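Local structure of diadenosine tetraphosphatase, putative (Trypanosoma brucei, 2QJC) at residues V21-D26 with V51-L56; G29-L34 with F64-L69; E35-A40 with C240-P245; A75-G80 with S124-I129; N136-H141 with G196-V201. The protein probably hydrolyses phosphate ester or anhydride bonds as a calcineurin-like phosphoesterase with two manganese ions, perhaps acting on diadenosine tetraphosphate. All coordinates share one frame; numbering follows the deposited sequence.

Contact 1: residues V21-D26 with V51-L56. With MN (manganese (II) ion), chain B.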
# COMPACT_ATOMS: atom_id res chain seq x y z
N VAL A 21 -8.45 1.86 12.98
CA VAL A 21 -7.36 1.91 12.00
C VAL A 21 -7.86 2.14 10.57
O VAL A 21 -8.78 1.47 10.11
CB VAL A 21 -6.52 0.61 12.05
CG1 VAL A 21 -5.43 0.65 10.96
CG2 VAL A 21 -5.90 0.46 13.42
N ILE A 22 -7.23 3.09 9.88
CA ILE A 22 -7.60 3.43 8.52
C ILE A 22 -6.45 3.12 7.57
O ILE A 22 -5.35 3.64 7.70
CB ILE A 22 -7.99 4.93 8.45
CG1 ILE A 22 -9.22 5.17 9.33
CG2 ILE A 22 -8.29 5.34 7.02
CD1 ILE A 22 -9.56 6.61 9.51
N ILE A 23 -6.71 2.23 6.61
CA ILE A 23 -5.72 1.81 5.63
C ILE A 23 -6.13 2.31 4.25
O ILE A 23 -7.23 2.00 3.76
CB ILE A 23 -5.59 0.26 5.64
CG1 ILE A 23 -5.32 -0.21 7.07
CG2 ILE A 23 -4.47 -0.18 4.70
CD1 ILE A 23 -5.35 -1.71 7.25
N VAL A 24 -5.25 3.09 3.63
CA VAL A 24 -5.53 3.69 2.33
C VAL A 24 -4.74 3.14 1.14
O VAL A 24 -3.59 2.74 1.27
CB VAL A 24 -5.36 5.24 2.41
CG1 VAL A 24 -4.03 5.59 3.03
CG2 VAL A 24 -5.49 5.88 1.03
N GLY A 25 -5.41 3.09 -0.02
CA GLY A 25 -4.81 2.58 -1.24
C GLY A 25 -3.79 3.51 -1.88
O GLY A 25 -3.46 4.55 -1.32
N ASP A 26 -3.31 3.13 -3.07
CA ASP A 26 -2.29 3.91 -3.78
C ASP A 26 -2.66 5.39 -3.90
O ASP A 26 -3.66 5.74 -4.53
CB ASP A 26 -2.04 3.30 -5.18
CG ASP A 26 -1.50 1.87 -5.11
OD1 ASP A 26 -2.06 1.05 -4.34
OD2 ASP A 26 -0.54 1.56 -5.85
N VAL A 51 -2.64 4.17 7.97
CA VAL A 51 -1.62 3.31 7.36
C VAL A 51 -1.80 3.28 5.83
O VAL A 51 -2.87 2.92 5.35
CB VAL A 51 -1.69 1.86 7.89
CG1 VAL A 51 -0.55 1.04 7.34
CG2 VAL A 51 -1.68 1.84 9.41
N ALA A 52 -0.76 3.65 5.09
CA ALA A 52 -0.81 3.63 3.63
C ALA A 52 -0.24 2.32 3.08
O ALA A 52 0.58 1.68 3.73
CB ALA A 52 -0.02 4.80 3.06
N VAL A 53 -0.68 1.93 1.89
CA VAL A 53 -0.19 0.69 1.27
C VAL A 53 1.05 0.96 0.40
O VAL A 53 1.58 0.06 -0.25
CB VAL A 53 -1.28 0.02 0.39
CG1 VAL A 53 -2.52 -0.31 1.24
CG2 VAL A 53 -1.64 0.91 -0.80
N GLY A 54 1.51 2.21 0.39
CA GLY A 54 2.68 2.53 -0.40
C GLY A 54 2.34 3.17 -1.73
O GLY A 54 1.17 3.30 -2.07
N ASP A 55 3.37 3.55 -2.48
CA ASP A 55 3.19 4.21 -3.77
C ASP A 55 2.60 5.58 -3.45
O ASP A 55 1.54 5.96 -3.94
CB ASP A 55 2.25 3.40 -4.68
CG ASP A 55 3.00 2.55 -5.69
OD1 ASP A 55 4.21 2.30 -5.48
OD2 ASP A 55 2.39 2.12 -6.69
N LEU A 56 3.33 6.31 -2.61
CA LEU A 56 2.95 7.65 -2.18
C LEU A 56 3.27 8.70 -3.24
O LEU A 56 2.65 9.77 -3.29
CB LEU A 56 3.70 7.99 -0.90
CG LEU A 56 3.76 6.88 0.15
CD1 LEU A 56 4.52 7.38 1.37
CD2 LEU A 56 2.33 6.46 0.52
MN MN B . 0.55 2.13 -7.71
O HOH W 1 -0.64 4.86 -0.66
O HOH W 2 -1.37 2.09 -8.86
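The carboxylates of Asp26 and Asp55 lie side by side, point the same way and have planes 89° apart. They belong to the metal centre of the calcineurin-like phosphoesterase fold, built at the C-terminal ends of two parallel strands of a beta-alpha-beta unit. Each gives one oxygen, OD2, to the same manganese ion: Asp26 OD2 binds it at 2.2 Å and Asp55 OD2 at 2.1 Å. Because both bind the metal, Asp26 OD2 and Asp55 OD2 are only 3.1 Å apart. His28 and a water are further ligands of this ion, and Asp55 also serves the second manganese, with Asn81, His141 and His204. The other oxygens are held too: Asp26 OD1 takes the backbone N of His204, and Asp55 OD1 that of His82. Strand 21-24 and strand 49-52 are zipped by Val51 N to Ile22 O (2.8 Å) and Val24 N to Val51 O (2.9 Å). Val53 N to Val24 O extends the ladder past the last bridge. Ile23 and Val51 face one side of the sheet, Val24 and Ala52 the other. Val53 then turns its side chain to the first segment. With chi1 at -59°, its CG1 comes to 4.0 Å from Ile23 CG2, while CG2 lies against the Gly25 backbone and passes Asp26 OD1. The two Gly-Asp loops are also tied by a water, which donates to Gly25 O at 2.9 Å and to Gly54 O at 2.8 Å.

Contact 2: residues G29-L34 with F64-L69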
# COMPACT_ATOMS: atom_id res chain seq x y z
N GLY A 29 0.82 10.80 -5.20
CA GLY A 29 0.77 12.25 -5.22
C GLY A 29 -0.57 12.95 -5.29
O GLY A 29 -0.61 14.15 -5.55
N CYS A 30 -1.68 12.23 -5.09
CA CYS A 30 -3.00 12.86 -5.13
C CYS A 30 -3.40 13.37 -3.74
O CYS A 30 -4.31 12.83 -3.10
CB CYS A 30 -4.05 11.88 -5.65
SG CYS A 30 -3.82 11.38 -7.37
N ARG A 31 -2.71 14.42 -3.29
CA ARG A 31 -2.95 15.02 -1.98
C ARG A 31 -4.37 15.51 -1.74
O ARG A 31 -4.97 15.24 -0.70
CB ARG A 31 -1.98 16.19 -1.75
CG ARG A 31 -1.83 16.58 -0.28
CD ARG A 31 -1.62 18.06 -0.09
NE ARG A 31 -2.77 18.83 -0.54
CZ ARG A 31 -2.80 19.58 -1.64
NH1 ARG A 31 -1.73 19.67 -2.42
NH2 ARG A 31 -3.90 20.25 -1.97
N ALA A 32 -4.92 16.23 -2.71
CA ALA A 32 -6.28 16.74 -2.57
C ALA A 32 -7.23 15.59 -2.27
O ALA A 32 -8.08 15.68 -1.38
CB ALA A 32 -6.71 17.46 -3.86
N GLN A 33 -7.06 14.50 -3.02
CA GLN A 33 -7.88 13.30 -2.86
C GLN A 33 -7.72 12.66 -1.48
O GLN A 33 -8.68 12.16 -0.90
CB GLN A 33 -7.52 12.28 -3.94
CG GLN A 33 -8.07 12.59 -5.33
CD GLN A 33 -7.61 13.92 -5.88
OE1 GLN A 33 -6.42 14.24 -5.87
NE2 GLN A 33 -8.56 14.71 -6.38
N LEU A 34 -6.50 12.67 -0.95
CA LEU A 34 -6.25 12.10 0.37
C LEU A 34 -6.98 12.93 1.42
O LEU A 34 -7.60 12.39 2.34
CB LEU A 34 -4.74 12.07 0.65
CG LEU A 34 -4.27 11.61 2.04
CD1 LEU A 34 -4.82 10.22 2.36
CD2 LEU A 34 -2.74 11.59 2.07
N PHE A 64 5.40 15.39 -3.09
CA PHE A 64 6.00 15.93 -1.87
C PHE A 64 5.00 16.30 -0.77
O PHE A 64 5.26 16.06 0.41
CB PHE A 64 6.86 17.15 -2.22
CG PHE A 64 7.96 16.85 -3.22
CD1 PHE A 64 8.52 15.58 -3.30
CD2 PHE A 64 8.46 17.86 -4.05
CE1 PHE A 64 9.55 15.30 -4.20
CE2 PHE A 64 9.49 17.59 -4.95
CZ PHE A 64 10.04 16.31 -5.02
N GLY A 65 3.87 16.88 -1.16
CA GLY A 65 2.87 17.25 -0.18
C GLY A 65 2.24 16.04 0.47
O GLY A 65 1.91 16.07 1.66
N VAL A 66 2.06 14.98 -0.31
CA VAL A 66 1.48 13.74 0.18
C VAL A 66 2.32 13.17 1.32
O VAL A 66 1.79 12.79 2.36
CB VAL A 66 1.40 12.68 -0.94
CG1 VAL A 66 1.33 11.27 -0.33
CG2 VAL A 66 0.19 12.94 -1.81
N VAL A 67 3.62 13.10 1.10
CA VAL A 67 4.54 12.54 2.07
C VAL A 67 4.69 13.40 3.32
O VAL A 67 4.82 12.87 4.42
CB VAL A 67 5.92 12.30 1.42
CG1 VAL A 67 6.95 11.88 2.46
CG2 VAL A 67 5.78 11.20 0.35
N ARG A 68 4.65 14.72 3.15
CA ARG A 68 4.76 15.63 4.28
C ARG A 68 3.50 15.63 5.13
O ARG A 68 3.56 15.81 6.34
CB ARG A 68 5.06 17.05 3.78
CG ARG A 68 6.53 17.27 3.52
CD ARG A 68 6.78 18.51 2.68
NE ARG A 68 8.21 18.78 2.55
CZ ARG A 68 8.74 19.53 1.60
NH1 ARG A 68 7.97 20.10 0.68
NH2 ARG A 68 10.06 19.71 1.56
N LEU A 69 2.35 15.42 4.49
CA LEU A 69 1.09 15.36 5.20
C LEU A 69 1.10 14.13 6.10
O LEU A 69 0.78 14.20 7.29
CB LEU A 69 -0.08 15.27 4.22
CG LEU A 69 -1.46 15.00 4.84
CD1 LEU A 69 -1.77 16.06 5.88
CD2 LEU A 69 -2.52 14.99 3.77
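Van der Waals packing between Val66, Leu69 and the start of helix 31-41 carries this contact. Val66 CG2 is the main point of touch. It presses on the backbone of the turn before the helix, 3.5 Å from Gly29 CA and 3.6 Å from Arg31 N, and also lies 3.9 Å from Arg31 CB. One helical turn on, Leu34 and Leu69 reach toward each other tip to tip, CD2 to CD2 at 3.8 Å. Both leucines have CG anti to the backbone N (chi1 175° and 171°), which extends each toward the other helix. The aliphatic part of Arg31 lies alongside, its CG 4.2 Å from Gly65 C.

Polar bonds do not cross between the two segments, but they frame them. Arg31 bends at chi2 and chi3, and its guanidinium pairs through NE with Glu35 and through NH1 with Asp62. Asp62 also accepts from Gly65 N, so it links both helix starts. Cys30 is the N-cap of helix 31-41 and the centre of an inverse gamma turn.

The contact thus joins the N-terminal ends of helices 31-41 and 63-73. Leu56, just past strand 49-52, also packs on Val66, and helix 117-124 covers Val67.

Contact 3: residues E35-A40 with C240-P245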
# COMPACT_ATOMS: atom_id res chain seq x y z
N GLU A 35 -6.93 14.26 1.28
CA GLU A 35 -7.61 15.14 2.22
C GLU A 35 -9.11 14.85 2.22
O GLU A 35 -9.74 14.80 3.27
CB GLU A 35 -7.39 16.60 1.84
CG GLU A 35 -5.94 17.03 1.86
CD GLU A 35 -5.72 18.38 1.21
OE1 GLU A 35 -6.64 18.86 0.50
OE2 GLU A 35 -4.62 18.94 1.39
N ASP A 36 -9.67 14.67 1.03
CA ASP A 36 -11.09 14.38 0.91
C ASP A 36 -11.42 13.05 1.58
O ASP A 36 -12.45 12.92 2.24
CB ASP A 36 -11.52 14.31 -0.56
CG ASP A 36 -11.01 15.48 -1.37
OD1 ASP A 36 -11.03 16.63 -0.86
OD2 ASP A 36 -10.59 15.26 -2.53
N LEU A 37 -10.54 12.07 1.42
CA LEU A 37 -10.76 10.77 2.02
C LEU A 37 -10.73 10.86 3.55
O LEU A 37 -11.53 10.22 4.23
CB LEU A 37 -9.71 9.76 1.54
CG LEU A 37 -9.87 8.33 2.10
CD1 LEU A 37 -11.26 7.80 1.79
CD2 LEU A 37 -8.82 7.42 1.50
N LEU A 38 -9.81 11.66 4.08
CA LEU A 38 -9.71 11.81 5.53
C LEU A 38 -10.99 12.43 6.09
O LEU A 38 -11.46 12.03 7.17
CB LEU A 38 -8.48 12.65 5.88
CG LEU A 38 -7.15 11.96 5.56
CD1 LEU A 38 -6.00 12.87 5.91
CD2 LEU A 38 -7.04 10.64 6.32
N ARG A 39 -11.55 13.41 5.38
CA ARG A 39 -12.80 14.03 5.80
C ARG A 39 -13.91 13.00 5.63
O ARG A 39 -14.85 12.95 6.42
CB ARG A 39 -13.13 15.26 4.94
CG ARG A 39 -12.33 16.51 5.29
CD ARG A 39 -12.89 17.73 4.58
NE ARG A 39 -12.66 17.70 3.14
CZ ARG A 39 -11.51 18.00 2.56
NH1 ARG A 39 -10.47 18.36 3.29
NH2 ARG A 39 -11.40 17.93 1.24
N ALA A 40 -13.78 12.17 4.60
CA ALA A 40 -14.77 11.14 4.31
C ALA A 40 -14.86 10.03 5.36
O ALA A 40 -15.84 9.28 5.39
CB ALA A 40 -14.51 10.54 2.93
N CYS A 240 -14.83 -2.16 6.58
CA CYS A 240 -15.69 -1.45 5.63
C CYS A 240 -14.88 -0.55 4.70
O CYS A 240 -13.93 0.12 5.13
CB CYS A 240 -16.73 -0.61 6.37
SG CYS A 240 -17.99 -1.58 7.25
N ILE A 241 -15.25 -0.54 3.43
CA ILE A 241 -14.56 0.27 2.44
C ILE A 241 -15.25 1.63 2.21
O ILE A 241 -16.43 1.69 1.88
CB ILE A 241 -14.49 -0.47 1.07
CG1 ILE A 241 -13.94 -1.89 1.28
CG2 ILE A 241 -13.60 0.30 0.11
CD1 ILE A 241 -12.55 -1.94 1.87
N ILE A 242 -14.49 2.70 2.42
CA ILE A 242 -14.98 4.06 2.21
C ILE A 242 -14.09 4.69 1.14
O ILE A 242 -12.86 4.65 1.25
CB ILE A 242 -14.89 4.92 3.49
CG1 ILE A 242 -15.89 4.42 4.53
CG2 ILE A 242 -15.14 6.38 3.15
CD1 ILE A 242 -15.83 5.18 5.84
N SER A 243 -14.70 5.28 0.12
CA SER A 243 -13.93 5.90 -0.95
C SER A 243 -14.49 7.25 -1.38
O SER A 243 -15.62 7.61 -1.05
CB SER A 243 -13.88 4.98 -2.17
OG SER A 243 -15.17 4.83 -2.74
N VAL A 244 -13.67 7.98 -2.13
CA VAL A 244 -14.03 9.28 -2.66
C VAL A 244 -13.56 9.32 -4.11
O VAL A 244 -12.75 8.48 -4.53
CB VAL A 244 -13.34 10.44 -1.89
CG1 VAL A 244 -13.80 10.46 -0.45
CG2 VAL A 244 -11.83 10.28 -1.97
N PRO A 245 -14.06 10.29 -4.89
CA PRO A 245 -13.67 10.43 -6.30
C PRO A 245 -12.16 10.60 -6.48
O PRO A 245 -11.51 11.29 -5.70
CB PRO A 245 -14.44 11.67 -6.74
CG PRO A 245 -15.71 11.57 -5.93
CD PRO A 245 -15.17 11.20 -4.56
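Asp36 O accepts the helical bond of Ala40 N at 2.8 Å and is also approached by a methyl group, Val244 CG1, at 3.9 Å. One turn of helix 31-41 lies on strand 240-245, with the segment axes 7.9 Å apart at their closest and running at 138° to each other. Val244 carries most of the strand's side of the contact. Its chi1 of -63° places CG2 in the crowded position between backbone N and carbonyl carbon, and the two methyls part. CG1 goes to Ala40 CB at 3.5 Å, a tight carbon pair, and CG2 goes to Leu37 CB at 4.1 Å. Two residues back, Ile242 turns to the same helix face. Its CG2 meets Ala40 O at 3.7 Å and lies 4.2 Å from Ala40 CB. Leu37 extends with CG anti to its backbone N (chi1 -179°), and its CD1 sits 3.6 Å from Ile242 O. The Leu37 side chain also touches Leu231 and Ala233 of strand 230-236, and its CD2 packs on Val24.

Helix 31-41 is the crossover helix of the beta-alpha-beta unit 21-24, 31-41, 49-52, and here it packs on strand 240-245, the outermost strand of the same sheet. No hydrogen bond or salt bridge joins the two segments. Their adhesion therefore rests on the fit of aliphatic groups against each other and against backbone carbonyls.

Contact 4: residues A75-G80 with S124-I129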
# COMPACT_ATOMS: atom_id res chain seq x y z
N ALA A 75 1.41 9.29 10.49
CA ALA A 75 0.91 8.14 9.74
C ALA A 75 1.98 7.12 9.35
O ALA A 75 3.15 7.47 9.13
CB ALA A 75 0.19 8.62 8.49
N TYR A 76 1.56 5.86 9.24
CA TYR A 76 2.44 4.76 8.84
C TYR A 76 2.24 4.46 7.36
O TYR A 76 1.29 4.93 6.73
CB TYR A 76 2.10 3.50 9.63
CG TYR A 76 2.62 3.48 11.05
CD1 TYR A 76 3.91 3.06 11.33
CD2 TYR A 76 1.81 3.90 12.11
CE1 TYR A 76 4.39 3.04 12.64
CE2 TYR A 76 2.27 3.89 13.42
CZ TYR A 76 3.56 3.46 13.68
OH TYR A 76 4.04 3.45 14.98
N SER A 77 3.14 3.65 6.80
CA SER A 77 3.05 3.25 5.41
C SER A 77 4.08 2.19 5.09
O SER A 77 5.18 2.19 5.66
CB SER A 77 3.28 4.43 4.47
OG SER A 77 3.26 4.00 3.12
N VAL A 78 3.73 1.26 4.20
CA VAL A 78 4.72 0.28 3.80
C VAL A 78 5.33 0.86 2.54
O VAL A 78 4.86 1.88 2.01
CB VAL A 78 4.13 -1.14 3.56
CG1 VAL A 78 3.75 -1.77 4.90
CG2 VAL A 78 2.92 -1.10 2.61
N LEU A 79 6.40 0.22 2.06
CA LEU A 79 7.09 0.69 0.87
C LEU A 79 6.47 0.15 -0.41
O LEU A 79 6.29 -1.06 -0.55
CB LEU A 79 8.56 0.28 0.94
CG LEU A 79 9.50 0.83 -0.13
CD1 LEU A 79 9.50 2.36 -0.08
CD2 LEU A 79 10.90 0.29 0.11
N GLY A 80 6.15 1.06 -1.34
CA GLY A 80 5.57 0.66 -2.62
C GLY A 80 6.69 0.50 -3.64
O GLY A 80 7.82 0.88 -3.36
N SER A 124 12.69 6.56 3.20
CA SER A 124 13.82 5.69 3.51
C SER A 124 13.63 4.85 4.77
O SER A 124 14.39 3.93 5.01
CB SER A 124 15.08 6.55 3.63
OG SER A 124 16.23 5.74 3.74
N GLN A 125 12.61 5.16 5.56
CA GLN A 125 12.37 4.41 6.79
C GLN A 125 11.15 3.50 6.74
O GLN A 125 10.79 2.88 7.74
CB GLN A 125 12.25 5.38 7.97
CG GLN A 125 11.13 6.41 7.82
CD GLN A 125 11.25 7.55 8.82
OE1 GLN A 125 11.26 7.33 10.03
NE2 GLN A 125 11.36 8.78 8.31
N LEU A 126 10.51 3.41 5.58
CA LEU A 126 9.31 2.58 5.45
C LEU A 126 9.59 1.08 5.38
O LEU A 126 10.47 0.63 4.65
CB LEU A 126 8.52 2.97 4.19
CG LEU A 126 8.06 4.42 4.01
CD1 LEU A 126 7.25 4.50 2.73
CD2 LEU A 126 7.23 4.89 5.21
N PRO A 127 8.83 0.28 6.15
CA PRO A 127 9.02 -1.17 6.13
C PRO A 127 8.26 -1.73 4.93
O PRO A 127 7.56 -0.99 4.22
CB PRO A 127 8.40 -1.61 7.46
CG PRO A 127 7.23 -0.69 7.57
CD PRO A 127 7.81 0.67 7.13
N HIS A 128 8.40 -3.03 4.68
CA HIS A 128 7.71 -3.66 3.56
C HIS A 128 6.37 -4.22 4.03
O HIS A 128 5.40 -4.26 3.26
CB HIS A 128 8.56 -4.81 3.02
CG HIS A 128 9.89 -4.38 2.49
ND1 HIS A 128 10.05 -3.78 1.25
CD2 HIS A 128 11.13 -4.45 3.03
CE1 HIS A 128 11.33 -3.51 1.06
NE2 HIS A 128 12.01 -3.91 2.12
N ILE A 129 6.32 -4.64 5.28
CA ILE A 129 5.12 -5.23 5.86
C ILE A 129 4.82 -4.70 7.25
O ILE A 129 5.72 -4.51 8.06
CB ILE A 129 5.28 -6.77 5.95
CG1 ILE A 129 5.54 -7.35 4.56
CG2 ILE A 129 4.04 -7.39 6.58
CD1 ILE A 129 5.99 -8.79 4.57
O HOH W 3 5.30 -3.56 0.63
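Leu126 reaches across to segment 75-80, and its carbons follow the Ser77 and Val78 carbonyls. Its CB lies 3.7 Å from Ser77 O. CG is directed by chi1 of -56° to stay beside its own backbone N and remains near the same oxygen. At the tip the branches divide: CD2 comes to 3.4 Å from Ser77 O, and CD1 goes to Val78 O at 3.6 Å. CD1 also meets Leu79 CD1, the two leucines crossing at about a right angle. Ser77 O is met again by Pro127 CD, at 3.4 Å. Val78 O has a polar partner as well, since Ser77 OG donates to it.

One direct hydrogen bond joins the segments. Leu79 N donates a hydrogen bond to Pro127 O at 2.7 Å, but the bond is bent, with an angle of 136° at the hydrogen. Val78 CA-H approaches the same Pro127 O, so that oxygen is touched by two successive residues. Next along, Val78 CG1 lies on His128 O at 3.4 Å. A water donates to both Leu79 O and His128 O, closing a second polar link. The His128 side chain runs alongside Leu79, and its CE1 is 3.9 Å from Leu79 CD2. Its ND1 is buried with no partner in the model.

Strand 76-77 is the outermost strand of its sheet. Gly80, the N-cap of the next helix, is followed directly by the manganese ligand Asn81. The contact packs the chain just before the Gly-Asn-His motif of calcineurin-like phosphoesterases, which begins at Gly80.

Contact 5: residues N136-H141 with G196-V201. With MN (manganese (II) ion), chain C.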
# COMPACT_ATOMS: atom_id res chain seq x y z
N ASN A 136 -6.33 -8.33 13.54
CA ASN A 136 -5.97 -9.48 12.72
C ASN A 136 -5.76 -9.07 11.26
O ASN A 136 -6.31 -9.67 10.34
CB ASN A 136 -7.03 -10.58 12.82
CG ASN A 136 -6.61 -11.87 12.13
OD1 ASN A 136 -5.45 -12.28 12.21
ND2 ASN A 136 -7.55 -12.51 11.45
N VAL A 137 -4.95 -8.04 11.06
CA VAL A 137 -4.65 -7.51 9.73
C VAL A 137 -3.15 -7.45 9.43
O VAL A 137 -2.33 -7.36 10.34
CB VAL A 137 -5.26 -6.08 9.58
CG1 VAL A 137 -4.55 -5.29 8.48
CG2 VAL A 137 -6.75 -6.18 9.27
N MSE A 138 -2.80 -7.51 8.15
CA MSE A 138 -1.41 -7.40 7.70
C MSE A 138 -1.38 -6.57 6.41
O MSE A 138 -2.15 -6.81 5.47
CB MSE A 138 -0.78 -8.78 7.44
CG MSE A 138 -0.57 -9.62 8.71
SE MSE A 138 0.80 -11.01 8.56
CE MSE A 138 -0.06 -12.16 7.27
N VAL A 139 -0.49 -5.57 6.37
CA VAL A 139 -0.39 -4.69 5.21
C VAL A 139 0.91 -4.89 4.42
O VAL A 139 2.00 -4.91 5.00
CB VAL A 139 -0.49 -3.19 5.67
CG1 VAL A 139 -0.46 -2.25 4.47
CG2 VAL A 139 -1.76 -2.97 6.48
N ALA A 140 0.77 -5.05 3.11
CA ALA A 140 1.90 -5.20 2.19
C ALA A 140 1.48 -4.44 0.92
O ALA A 140 0.29 -4.26 0.67
CB ALA A 140 2.16 -6.68 1.87
N HIS A 141 2.44 -3.98 0.13
CA HIS A 141 2.10 -3.21 -1.06
C HIS A 141 1.37 -3.97 -2.17
O HIS A 141 0.32 -3.51 -2.65
CB HIS A 141 3.35 -2.52 -1.65
CG HIS A 141 3.06 -1.75 -2.90
ND1 HIS A 141 2.23 -0.65 -2.92
CD2 HIS A 141 3.43 -1.97 -4.18
CE1 HIS A 141 2.10 -0.22 -4.17
NE2 HIS A 141 2.82 -1.01 -4.95
N GLY A 196 -5.07 -16.91 4.88
CA GLY A 196 -5.16 -16.38 6.23
C GLY A 196 -4.29 -17.13 7.22
O GLY A 196 -3.27 -17.71 6.83
N PRO A 197 -4.66 -17.17 8.51
CA PRO A 197 -5.84 -16.56 9.12
C PRO A 197 -5.94 -15.03 9.05
O PRO A 197 -7.03 -14.49 9.18
CB PRO A 197 -5.77 -17.07 10.56
CG PRO A 197 -4.30 -17.09 10.82
CD PRO A 197 -3.75 -17.70 9.54
N GLU A 198 -4.82 -14.34 8.85
CA GLU A 198 -4.86 -12.88 8.78
C GLU A 198 -5.50 -12.33 7.51
O GLU A 198 -5.46 -12.96 6.46
CB GLU A 198 -3.45 -12.26 8.88
CG GLU A 198 -2.67 -12.61 10.14
CD GLU A 198 -2.02 -13.97 10.06
OE1 GLU A 198 -2.31 -14.73 9.11
OE2 GLU A 198 -1.21 -14.28 10.95
N THR A 199 -6.09 -11.14 7.61
CA THR A 199 -6.66 -10.48 6.45
C THR A 199 -5.52 -9.61 5.91
O THR A 199 -4.95 -8.79 6.65
CB THR A 199 -7.82 -9.53 6.82
OG1 THR A 199 -8.94 -10.30 7.28
CG2 THR A 199 -8.23 -8.70 5.60
N VAL A 200 -5.15 -9.79 4.65
CA VAL A 200 -4.09 -9.00 4.05
C VAL A 200 -4.70 -7.85 3.26
O VAL A 200 -5.54 -8.06 2.38
CB VAL A 200 -3.21 -9.85 3.11
CG1 VAL A 200 -2.25 -8.95 2.31
CG2 VAL A 200 -2.43 -10.87 3.93
N VAL A 201 -4.29 -6.63 3.59
CA VAL A 201 -4.79 -5.45 2.89
C VAL A 201 -3.66 -4.92 2.01
O VAL A 201 -2.53 -4.70 2.47
CB VAL A 201 -5.24 -4.37 3.91
CG1 VAL A 201 -5.82 -3.18 3.16
CG2 VAL A 201 -6.27 -4.98 4.90
MN MN C . 2.85 -0.56 -7.25
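Strands 137-140 and 199-201 run parallel; the axes of these short segments approach to 4.7 Å, with 30° between their directions. Val137 pairs with Thr199, Met138 with Val200 and Val139 with Val201. Thr199 N to Asn136 O (3.1 Å) opens the ladder; Met138 N to Thr199 O and Val201 N to Met138 O, both 2.9 Å, continue it. The last rung, Ala140 N to Val201 O, is weak.

Before the first bridge, Asn136 uses its side chain. Its ND2 donates to Pro197 O at 3.1 Å, from well above the carbonyl plane, while OD1 rests by Glu198 CG at 3.5 Å. Met138, a selenomethionine, bends at chi3 (-67°) and brings CE to Glu198 CB at 3.8 Å. On the other face Val137 CG1 meets Val201 CG2 at 4.0 Å. Farther along, His141 NE2 binds manganese at 2.3 Å, and its ND1 is hydrogen-bonded to Val53 O.

These are inner strands of one mixed sheet. Strand 129-132 lies beyond 137-140, where Asn136 and Val137 form a G1 beta bulge, and strand 218-220 lies beyond 199-202. The Val137, Val139 and Val201 face packs on Ile23 of the second sheet, with Phe236 also touching Val137 and Val201.

Contact 1 lies close to the centre of the chain, and each of the other four touches it. Contacts 2 and 3 share helix 31-41 and, like contact 1, involve the beta-alpha-beta unit of residues 21-52. Contact 4 is nearest to contact 1, about 9 Å between centres, since strands 49-52 and 76-77 are sheet neighbours. Contact 5 belongs to the other mixed sheet, about 25 Å between centres from contact 2. Along the chain, contacts 1, 2 and 3 interleave, whereas 4 and 5 fall inside the loop closed by contact 3. Manganese ligands from contacts 1 and 5 meet beyond the C-terminal ends of strands 21-24, 49-52 and 137-140, beside the loop of contact 4.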